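Local atomic coordinates of polyketide synthase type I (Bacillus amyloliquefaciens, PDB entry 5KKU), a protein that probably dehydrates beta-hydroxyacyl intermediates carried by an acyl carrier protein, acting here as the N-terminal dehydratase domain of a modular synthase on the difficidin assembly line. Residues P121-L126 / T264-A269; E173-T178 / I237-A242; F227-P232 / V272-E277. One frame throughout, in Å; residues are numbered along the deposited sequence.

Contact 1: residues P121-L126 / T264-A269; sequences PRAKEL and TIYDRA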
loop_
_atom_site.group_PDB
_atom_site.type_symbol
_atom_site.label_atom_id
_atom_site.label_comp_id
_atom_site.label_asym_id
_atom_site.label_seq_id
_atom_site.Cartn_x
_atom_site.Cartn_y
_atom_site.Cartn_z
ATOM N N PRO A 121 6.693 10.000 16.637
ATOM C CA PRO A 121 5.429 9.275 16.512
ATOM C C PRO A 121 4.418 9.576 17.579
ATOM O O PRO A 121 4.742 9.764 18.704
ATOM C CB PRO A 121 5.857 7.829 16.631
ATOM C CG PRO A 121 7.147 7.802 15.976
ATOM C CD PRO A 121 7.805 8.929 16.621
ATOM N N ARG A 122 3.173 9.567 17.174
ATOM C CA ARG A 122 2.080 9.862 18.057
ATOM C C ARG A 122 1.376 8.610 18.562
ATOM O O ARG A 122 0.541 8.683 19.412
ATOM C CB ARG A 122 1.084 10.746 17.349
ATOM C CG ARG A 122 1.335 12.236 17.536
ATOM C CD ARG A 122 0.327 13.058 16.759
ATOM N NE ARG A 122 0.579 14.477 16.917
ATOM C CZ ARG A 122 1.067 15.018 18.023
ATOM N NH1 ARG A 122 1.327 14.262 19.054
ATOM N NH2 ARG A 122 1.313 16.312 18.094
ATOM N N ALA A 123 1.748 7.460 18.006
ATOM C CA ALA A 123 1.150 6.191 18.401
ATOM C C ALA A 123 1.982 5.502 19.478
ATOM O O ALA A 123 3.135 5.137 19.246
ATOM C CB ALA A 123 0.986 5.283 17.192
ATOM N N LYS A 124 1.390 5.327 20.654
ATOM C CA LYS A 124 2.075 4.681 21.769
ATOM C C LYS A 124 2.386 3.222 21.454
ATOM O O LYS A 124 1.619 2.548 20.767
ATOM C CB LYS A 124 1.234 4.778 23.043
ATOM C CG LYS A 124 0.787 6.189 23.387
ATOM C CD LYS A 124 -0.711 6.249 23.638
ATOM C CE LYS A 124 -1.457 6.738 22.408
ATOM N NZ LYS A 124 -2.713 7.452 22.769
ATOM N N GLU A 125 3.516 2.740 21.962
ATOM C CA GLU A 125 3.930 1.361 21.736
ATOM C C GLU A 125 2.835 0.383 22.149
ATOM O O GLU A 125 1.780 0.787 22.637
ATOM C CB GLU A 125 5.221 1.057 22.501
ATOM C CG GLU A 125 5.070 1.100 24.014
ATOM C CD GLU A 125 6.392 0.922 24.736
ATOM O OE1 GLU A 125 7.292 1.767 24.547
ATOM O OE2 GLU A 125 6.530 -0.063 25.490
ATOM N N LEU A 126 3.093 -0.906 21.949
ATOM C CA LEU A 126 2.153 -1.919 22.291
ATOM C C LEU A 126 2.877 -3.191 22.635
ATOM O O LEU A 126 3.856 -3.534 22.020
ATOM C CB LEU A 126 1.282 -2.101 21.036
ATOM C CG LEU A 126 0.333 -3.281 20.905
ATOM C CD1 LEU A 126 -0.953 -3.052 21.660
ATOM C CD2 LEU A 126 0.073 -3.622 19.454
ATOM N N THR A 264 -1.258 1.247 12.574
ATOM C CA THR A 264 0.111 1.483 12.966
ATOM C C THR A 264 0.906 0.224 12.791
ATOM O O THR A 264 0.448 -0.810 13.140
ATOM C CB THR A 264 0.236 1.936 14.435
ATOM O OG1 THR A 264 -0.620 3.038 14.677
ATOM C CG2 THR A 264 1.674 2.263 14.792
ATOM N N ILE A 265 2.109 0.319 12.270
ATOM C CA ILE A 265 2.948 -0.836 12.061
ATOM C C ILE A 265 4.006 -0.887 13.119
ATOM O O ILE A 265 4.768 0.005 13.224
ATOM C CB ILE A 265 3.575 -0.858 10.656
ATOM C CG1 ILE A 265 2.532 -0.732 9.561
ATOM C CG2 ILE A 265 4.274 -2.155 10.437
ATOM C CD1 ILE A 265 3.052 -0.881 8.165
ATOM N N TYR A 266 4.006 -1.941 13.894
ATOM C CA TYR A 266 4.969 -2.168 14.952
ATOM C C TYR A 266 6.037 -3.192 14.615
ATOM O O TYR A 266 5.791 -4.045 13.831
ATOM C CB TYR A 266 4.241 -2.615 16.199
ATOM C CG TYR A 266 3.430 -1.550 16.837
ATOM C CD1 TYR A 266 4.005 -0.567 17.618
ATOM C CD2 TYR A 266 2.066 -1.517 16.648
ATOM C CE1 TYR A 266 3.232 0.400 18.182
ATOM C CE2 TYR A 266 1.298 -0.557 17.214
ATOM C CZ TYR A 266 1.876 0.401 17.962
ATOM O OH TYR A 266 1.058 1.309 18.469
ATOM N N ASP A 267 7.185 -2.941 15.117
ATOM C CA ASP A 267 7.859 -4.036 15.381
ATOM C C ASP A 267 7.264 -4.629 16.646
ATOM O O ASP A 267 6.362 -4.303 17.320
ATOM C CB ASP A 267 9.382 -3.895 15.352
ATOM C CG ASP A 267 9.955 -3.108 16.506
ATOM O OD1 ASP A 267 9.316 -2.991 17.530
ATOM O OD2 ASP A 267 11.082 -2.629 16.396
ATOM N N ARG A 268 8.009 -5.695 16.808
ATOM C CA ARG A 268 7.928 -6.755 17.749
ATOM C C ARG A 268 8.280 -6.377 19.155
ATOM O O ARG A 268 7.618 -6.796 20.059
ATOM C CB ARG A 268 8.855 -7.856 17.284
ATOM C CG ARG A 268 8.968 -9.041 18.176
ATOM C CD ARG A 268 7.651 -9.708 18.416
ATOM N NE ARG A 268 7.747 -10.444 19.631
ATOM C CZ ARG A 268 7.139 -11.579 19.896
ATOM N NH1 ARG A 268 7.306 -12.130 21.072
ATOM N NH2 ARG A 268 6.358 -12.150 19.010
ATOM N N ALA A 269 9.328 -5.598 19.307
ATOM C CA ALA A 269 9.580 -4.996 20.580
ATOM C C ALA A 269 8.626 -3.889 20.911
ATOM O O ALA A 269 8.735 -3.299 21.920
ATOM C CB ALA A 269 11.001 -4.499 20.641
#

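Contact 2: residues E173-T178 / I237-A242; sequences ELMELT and IYTYSA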
loop_
_atom_site.group_PDB
_atom_site.type_symbol
_atom_site.label_atom_id
_atom_site.label_comp_id
_atom_site.label_asym_id
_atom_site.label_seq_id
_atom_site.Cartn_x
_atom_site.Cartn_y
_atom_site.Cartn_z
ATOM N N GLU A 173 -7.228 -5.112 16.398
ATOM C CA GLU A 173 -6.650 -6.106 15.549
ATOM C C GLU A 173 -5.135 -5.993 15.413
ATOM O O GLU A 173 -4.581 -4.935 15.431
ATOM C CB GLU A 173 -7.308 -6.021 14.186
ATOM C CG GLU A 173 -6.795 -6.955 13.142
ATOM C CD GLU A 173 -7.413 -6.723 11.796
ATOM O OE1 GLU A 173 -6.702 -6.379 10.866
ATOM O OE2 GLU A 173 -8.603 -6.876 11.663
ATOM N N LEU A 174 -4.489 -7.146 15.276
ATOM C CA LEU A 174 -3.042 -7.219 15.126
ATOM C C LEU A 174 -2.699 -8.258 14.065
ATOM O O LEU A 174 -3.095 -9.418 14.173
ATOM C CB LEU A 174 -2.380 -7.581 16.456
ATOM C CG LEU A 174 -0.868 -7.370 16.541
ATOM C CD1 LEU A 174 -0.465 -6.083 15.836
ATOM C CD2 LEU A 174 -0.407 -7.358 17.990
ATOM N N MET A 175 -1.965 -7.839 13.040
ATOM C CA MET A 175 -1.591 -8.743 11.959
ATOM C C MET A 175 -0.097 -9.054 11.917
ATOM O O MET A 175 0.719 -8.191 11.592
ATOM C CB MET A 175 -2.044 -8.177 10.611
ATOM C CG MET A 175 -3.542 -8.268 10.370
ATOM S SD MET A 175 -4.020 -7.696 8.729
ATOM C CE MET A 175 -3.356 -6.033 8.743
ATOM N N GLU A 176 0.249 -10.296 12.241
ATOM C CA GLU A 176 1.611 -10.733 12.223
ATOM C C GLU A 176 1.942 -11.096 10.811
ATOM O O GLU A 176 1.393 -11.995 10.270
ATOM C CB GLU A 176 1.811 -11.904 13.168
ATOM C CG GLU A 176 3.262 -12.249 13.377
ATOM C CD GLU A 176 3.449 -13.419 14.280
ATOM O OE1 GLU A 176 2.749 -14.390 14.112
ATOM O OE2 GLU A 176 4.295 -13.378 15.156
ATOM N N LEU A 177 2.824 -10.349 10.199
ATOM C CA LEU A 177 3.143 -10.545 8.821
ATOM C C LEU A 177 4.602 -10.840 8.574
ATOM O O LEU A 177 5.456 -10.189 9.100
ATOM C CB LEU A 177 2.717 -9.309 8.055
ATOM C CG LEU A 177 1.241 -8.986 8.144
ATOM C CD1 LEU A 177 0.945 -7.549 7.873
ATOM C CD2 LEU A 177 0.535 -9.840 7.154
ATOM N N THR A 178 4.880 -11.819 7.732
ATOM C CA THR A 178 6.219 -12.158 7.308
ATOM C C THR A 178 6.280 -12.392 5.810
ATOM O O THR A 178 5.411 -12.950 5.234
ATOM C CB THR A 178 6.778 -13.369 8.034
ATOM O OG1 THR A 178 6.813 -13.107 9.421
ATOM C CG2 THR A 178 8.135 -13.616 7.655
ATOM N N ILE A 237 6.610 -7.882 10.763
ATOM C CA ILE A 237 5.947 -6.726 11.314
ATOM C C ILE A 237 4.607 -7.002 11.951
ATOM O O ILE A 237 4.013 -8.040 11.769
ATOM C CB ILE A 237 5.760 -5.609 10.311
ATOM C CG1 ILE A 237 4.824 -6.051 9.207
ATOM C CG2 ILE A 237 7.081 -5.135 9.764
ATOM C CD1 ILE A 237 4.311 -4.962 8.337
ATOM N N TYR A 238 4.112 -6.045 12.691
ATOM C CA TYR A 238 2.865 -6.180 13.391
ATOM C C TYR A 238 1.998 -4.995 13.157
ATOM O O TYR A 238 2.206 -3.988 13.741
ATOM C CB TYR A 238 3.116 -6.391 14.875
ATOM C CG TYR A 238 3.964 -7.585 15.165
ATOM C CD1 TYR A 238 5.317 -7.541 15.049
ATOM C CD2 TYR A 238 3.401 -8.737 15.538
ATOM C CE1 TYR A 238 6.063 -8.633 15.277
ATOM C CE2 TYR A 238 4.140 -9.832 15.769
ATOM C CZ TYR A 238 5.463 -9.769 15.666
ATOM O OH TYR A 238 6.145 -10.863 15.903
ATOM N N THR A 239 1.044 -5.155 12.280
ATOM C CA THR A 239 0.131 -4.138 11.919
ATOM C C THR A 239 -1.052 -4.040 12.880
ATOM O O THR A 239 -1.895 -4.872 12.914
ATOM C CB THR A 239 -0.313 -4.312 10.448
ATOM O OG1 THR A 239 0.825 -4.201 9.592
ATOM C CG2 THR A 239 -1.309 -3.274 10.083
ATOM N N TYR A 240 -1.104 -2.996 13.662
ATOM C CA TYR A 240 -2.133 -2.807 14.592
ATOM C C TYR A 240 -3.208 -1.868 14.063
ATOM O O TYR A 240 -2.906 -0.884 13.447
ATOM C CB TYR A 240 -1.536 -2.249 15.852
ATOM C CG TYR A 240 -2.529 -1.766 16.837
ATOM C CD1 TYR A 240 -3.052 -2.609 17.763
ATOM C CD2 TYR A 240 -2.920 -0.477 16.862
ATOM C CE1 TYR A 240 -3.965 -2.196 18.652
ATOM C CE2 TYR A 240 -3.840 -0.046 17.764
ATOM C CZ TYR A 240 -4.349 -0.920 18.665
ATOM O OH TYR A 240 -5.250 -0.545 19.540
ATOM N N SER A 241 -4.451 -2.168 14.338
ATOM C CA SER A 241 -5.578 -1.388 13.905
ATOM C C SER A 241 -6.716 -1.405 14.960
ATOM O O SER A 241 -6.951 -2.379 15.596
ATOM C CB SER A 241 -6.002 -1.913 12.552
ATOM O OG SER A 241 -7.192 -1.419 12.091
ATOM N N ALA A 242 -7.352 -0.268 15.168
ATOM C CA ALA A 242 -8.418 -0.155 16.140
ATOM C C ALA A 242 -9.773 0.214 15.587
ATOM O O ALA A 242 -9.918 1.013 14.726
ATOM C CB ALA A 242 -8.037 0.796 17.225
#

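Contact 3: residues F227-P232 / V272-E277; sequences FCMYQP and VLAECE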
loop_
_atom_site.group_PDB
_atom_site.type_symbol
_atom_site.label_atom_id
_atom_site.label_comp_id
_atom_site.label_asym_id
_atom_site.label_seq_id
_atom_site.Cartn_x
_atom_site.Cartn_y
_atom_site.Cartn_z
ATOM N N PHE A 227 0.807 9.186 5.825
ATOM C CA PHE A 227 1.620 8.016 6.005
ATOM C C PHE A 227 3.036 8.423 6.320
ATOM O O PHE A 227 3.564 9.296 5.715
ATOM C CB PHE A 227 1.591 7.101 4.787
ATOM C CG PHE A 227 2.191 5.773 5.024
ATOM C CD1 PHE A 227 3.510 5.583 4.862
ATOM C CD2 PHE A 227 1.411 4.690 5.407
ATOM C CE1 PHE A 227 4.078 4.362 5.098
ATOM C CE2 PHE A 227 1.976 3.461 5.626
ATOM C CZ PHE A 227 3.316 3.304 5.477
ATOM N N CYS A 228 3.653 7.796 7.282
ATOM C CA CYS A 228 4.956 8.198 7.711
ATOM C C CYS A 228 5.800 7.010 8.136
ATOM O O CYS A 228 5.400 6.292 8.991
ATOM C CB CYS A 228 4.809 9.208 8.839
ATOM S SG CYS A 228 6.304 9.877 9.511
ATOM N N MET A 229 6.910 6.641 7.665
ATOM C CA MET A 229 7.941 5.643 7.956
ATOM C C MET A 229 8.869 6.132 9.054
ATOM O O MET A 229 9.485 7.188 8.925
ATOM C CB MET A 229 8.759 5.303 6.705
ATOM C CG MET A 229 7.982 4.602 5.604
ATOM S SD MET A 229 7.280 3.026 6.138
ATOM C CE MET A 229 8.764 2.054 6.397
ATOM N N TYR A 230 8.954 5.496 10.182
ATOM C CA TYR A 230 9.894 6.050 11.103
ATOM C C TYR A 230 11.150 5.212 11.130
ATOM O O TYR A 230 12.206 5.694 11.378
ATOM C CB TYR A 230 9.302 6.215 12.463
ATOM C CG TYR A 230 8.215 7.188 12.541
ATOM C CD1 TYR A 230 8.456 8.528 12.748
ATOM C CD2 TYR A 230 6.924 6.783 12.435
ATOM C CE1 TYR A 230 7.429 9.421 12.852
ATOM C CE2 TYR A 230 5.904 7.663 12.543
ATOM C CZ TYR A 230 6.158 8.964 12.752
ATOM O OH TYR A 230 5.104 9.771 12.820
ATOM N N GLN A 231 11.014 3.954 10.781
ATOM C CA GLN A 231 12.097 3.013 10.821
ATOM C C GLN A 231 11.917 1.990 9.714
ATOM O O GLN A 231 10.826 1.782 9.252
ATOM C CB GLN A 231 12.112 2.316 12.157
ATOM C CG GLN A 231 13.438 2.318 12.868
ATOM C CD GLN A 231 13.778 3.614 13.557
ATOM O OE1 GLN A 231 12.906 4.365 13.926
ATOM N NE2 GLN A 231 15.052 3.860 13.738
ATOM N N PRO A 232 12.977 1.345 9.283
ATOM C CA PRO A 232 12.864 0.323 8.249
ATOM C C PRO A 232 12.237 -0.953 8.744
ATOM O O PRO A 232 12.399 -1.278 9.874
ATOM C CB PRO A 232 14.297 0.078 7.849
ATOM C CG PRO A 232 15.079 0.492 9.018
ATOM C CD PRO A 232 14.359 1.612 9.645
ATOM N N VAL A 272 7.193 1.859 17.137
ATOM C CA VAL A 272 6.519 2.351 15.951
ATOM C C VAL A 272 7.390 2.334 14.683
ATOM O O VAL A 272 8.349 3.012 14.600
ATOM C CB VAL A 272 5.882 3.721 16.202
ATOM C CG1 VAL A 272 5.360 4.323 14.916
ATOM C CG2 VAL A 272 4.746 3.609 17.183
ATOM N N LEU A 273 7.010 1.574 13.683
ATOM C CA LEU A 273 7.763 1.571 12.449
ATOM C C LEU A 273 7.127 2.518 11.466
ATOM O O LEU A 273 7.828 3.222 10.811
ATOM C CB LEU A 273 7.967 0.193 11.818
ATOM C CG LEU A 273 8.222 -1.033 12.659
ATOM C CD1 LEU A 273 7.912 -2.311 11.939
ATOM C CD2 LEU A 273 9.590 -1.077 13.279
ATOM N N ALA A 274 5.818 2.519 11.403
ATOM C CA ALA A 274 5.094 3.373 10.532
ATOM C C ALA A 274 3.709 3.772 11.038
ATOM O O ALA A 274 3.119 3.080 11.780
ATOM C CB ALA A 274 5.012 2.719 9.185
ATOM N N GLU A 275 3.185 4.880 10.569
ATOM C CA GLU A 275 1.872 5.329 10.906
ATOM C C GLU A 275 1.070 5.656 9.674
ATOM O O GLU A 275 1.550 6.321 8.778
ATOM C CB GLU A 275 1.934 6.571 11.775
ATOM C CG GLU A 275 2.413 6.407 13.189
ATOM C CD GLU A 275 2.134 7.629 14.009
ATOM O OE1 GLU A 275 2.542 8.682 13.627
ATOM O OE2 GLU A 275 1.463 7.549 15.004
ATOM N N CYS A 276 -0.165 5.258 9.672
ATOM C CA CYS A 276 -1.049 5.560 8.618
ATOM C C CYS A 276 -2.320 6.148 9.139
ATOM O O CYS A 276 -3.042 5.526 9.820
ATOM C CB CYS A 276 -1.317 4.326 7.799
ATOM S SG CYS A 276 -2.353 4.541 6.393
ATOM N N GLU A 277 -2.616 7.351 8.751
ATOM C CA GLU A 277 -3.787 8.010 9.240
ATOM C C GLU A 277 -4.848 8.045 8.193
ATOM O O GLU A 277 -4.616 8.564 7.146
ATOM C CB GLU A 277 -3.444 9.414 9.632
ATOM C CG GLU A 277 -2.880 9.562 10.988
ATOM C CD GLU A 277 -2.552 10.976 11.273
ATOM O OE1 GLU A 277 -3.320 11.849 10.858
ATOM O OE2 GLU A 277 -1.536 11.206 11.893
#

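Contact 1: residues P121-L126 / T264-A269
The phenol ring of Y266 lies between L126 and T264: CB of L126 sits over one face, 17° off the ring normal, CG2 of T264 lies over the opposite face, and the carbonyl oxygen of K124 meets the ring edge near its plane. In this double-hotdog dehydratase, residues 121-126 lie in the loop between strand 107-116 and helix 128-133, around the predicted end of the N-terminal hotdog, and Y266 lies on strand 258-266 of the C-terminal hotdog, so the ring fastens the loop onto that half. The L126 contact is a CH-pi interaction, with CB 4.2 Å from the centroid of the Y266 ring. L126 swings CG away from its own amide nitrogen (chi1 168°), which carries CD2 along the same face to 4.0 Å from CE2 of Y266, and the leucine side chain runs roughly perpendicular to the tyrosine. At the far end of the ring, OH of Y266 donates a hydrogen bond of 2.7 Å to O of K124, reaching that oxygen from 28° out of the carbonyl plane. One polar bond and a packed face thereby pin a loop that has no regular backbone pairing here to the strand. V272 and Y240, on the strands flanking 258-266, also touch Y266. Earlier in the loop, CB of A123 packs against the T264 side chain, 3.7 Å from OG1 and 3.9 Å from CG2 of T264.

Contact 2: residues E173-T178 / I237-A242
E173 N donates to S241 O at 2.9 Å, and S241 N returns a bond to E173 O. The same reciprocal pairing recurs at M175 with T239 and at L177 with I237, where L177 N reaches I237 O at 3.0 Å. Between them, L174 faces Y240 and E176 faces Y238 as non-hydrogen-bonded pairs. This is the regular antiparallel ladder of the C-terminal hotdog sheet; segments 173-178 and 237-242 run at 163° between their N-to-C directions. On the face bearing L174, E176, Y238 and Y240, CD1 of L174 lies 3.7 Å from CB of Y238. E176 lies alongside Y238, its carboxylate plane turned 49° from the ring; the extended glutamate, its CG anti to the backbone N (chi1 -170°), accepts a hydrogen bond from OH of Y238 on the anti lone pair of OE2, 3.2 Å away. I128 and M132 of helix 128-133 pack on Y238. The other face carries E173, whose carboxylate binds S206 and G204, and T239, whose OG1 bonds to S200. L177 packs there on F196 and A199 of helix 194-200, its side chain about 9 Å from that of D198, the predicted proton donor. CE of M175, brought round by the bend at chi3, rests 3.7 Å from CG2 of T239.

Contact 3: residues F227-P232 / V272-E277
Y230 and E275 both place CG anti to their own carbonyl carbon (chi1 -65° and -71°), which turns the two side chains toward each other on one side of the sheet: OH of Y230 donates to OE1 of E275 at 2.9 Å. The oxygen is met on its anti side, 32° out of the carboxylate plane. CG1 of V272 lies alongside the tyrosine, 3.8 Å from CD2 of Y230. Next to this pair, strands 219-229 and 272-283 of the C-terminal hotdog run antiparallel, with C228 and E275 exchanging backbone hydrogen bonds. The ladder ends where the first strand does: O of L273 accepts from two successive amides, N of Y230 and, at 3.3 Å, N of Q231. L273 and A274 also form a classic beta bulge opposite I265 of the next strand. On the other side of the sheet, C276 sets SG in the plane of the F227 ring, at its edge and 5.2 Å from the centroid, a sulfur-aromatic contact. CB of A274 lies 3.8 Å from SD of M229, adding to this apolar side. R226 forms a salt bridge with OE1 of E275 and a hydrogen bond with OH of Y230. The buried carboxylate thus has both a cationic partner and a phenol donor, which would be expected to favour its ionised form.

In the fold
Contacts 2 and 3 lie wholly within the predicted C-terminal hotdog; contact 1 lays loop 121-126 on it. Among the strands named here the order across the sheet is 172-178, 236-248, 258-266, 272-283 and 219-229, so contact 2 joins the first two and contact 3 the last two, their centres about 13 Å apart. Strand 258-266, between them, supplies T264 and Y266, one side of contact 1, whose centre is about 10 Å from that of contact 2 and 9 Å from that of contact 3. Along the chain come 121-126, 173-178, 227-232, 237-242, 264-269 and 272-277, so contact 3 alternates with both others. Strand 219-229 also pairs with strand 55-62, linking the two hotdogs.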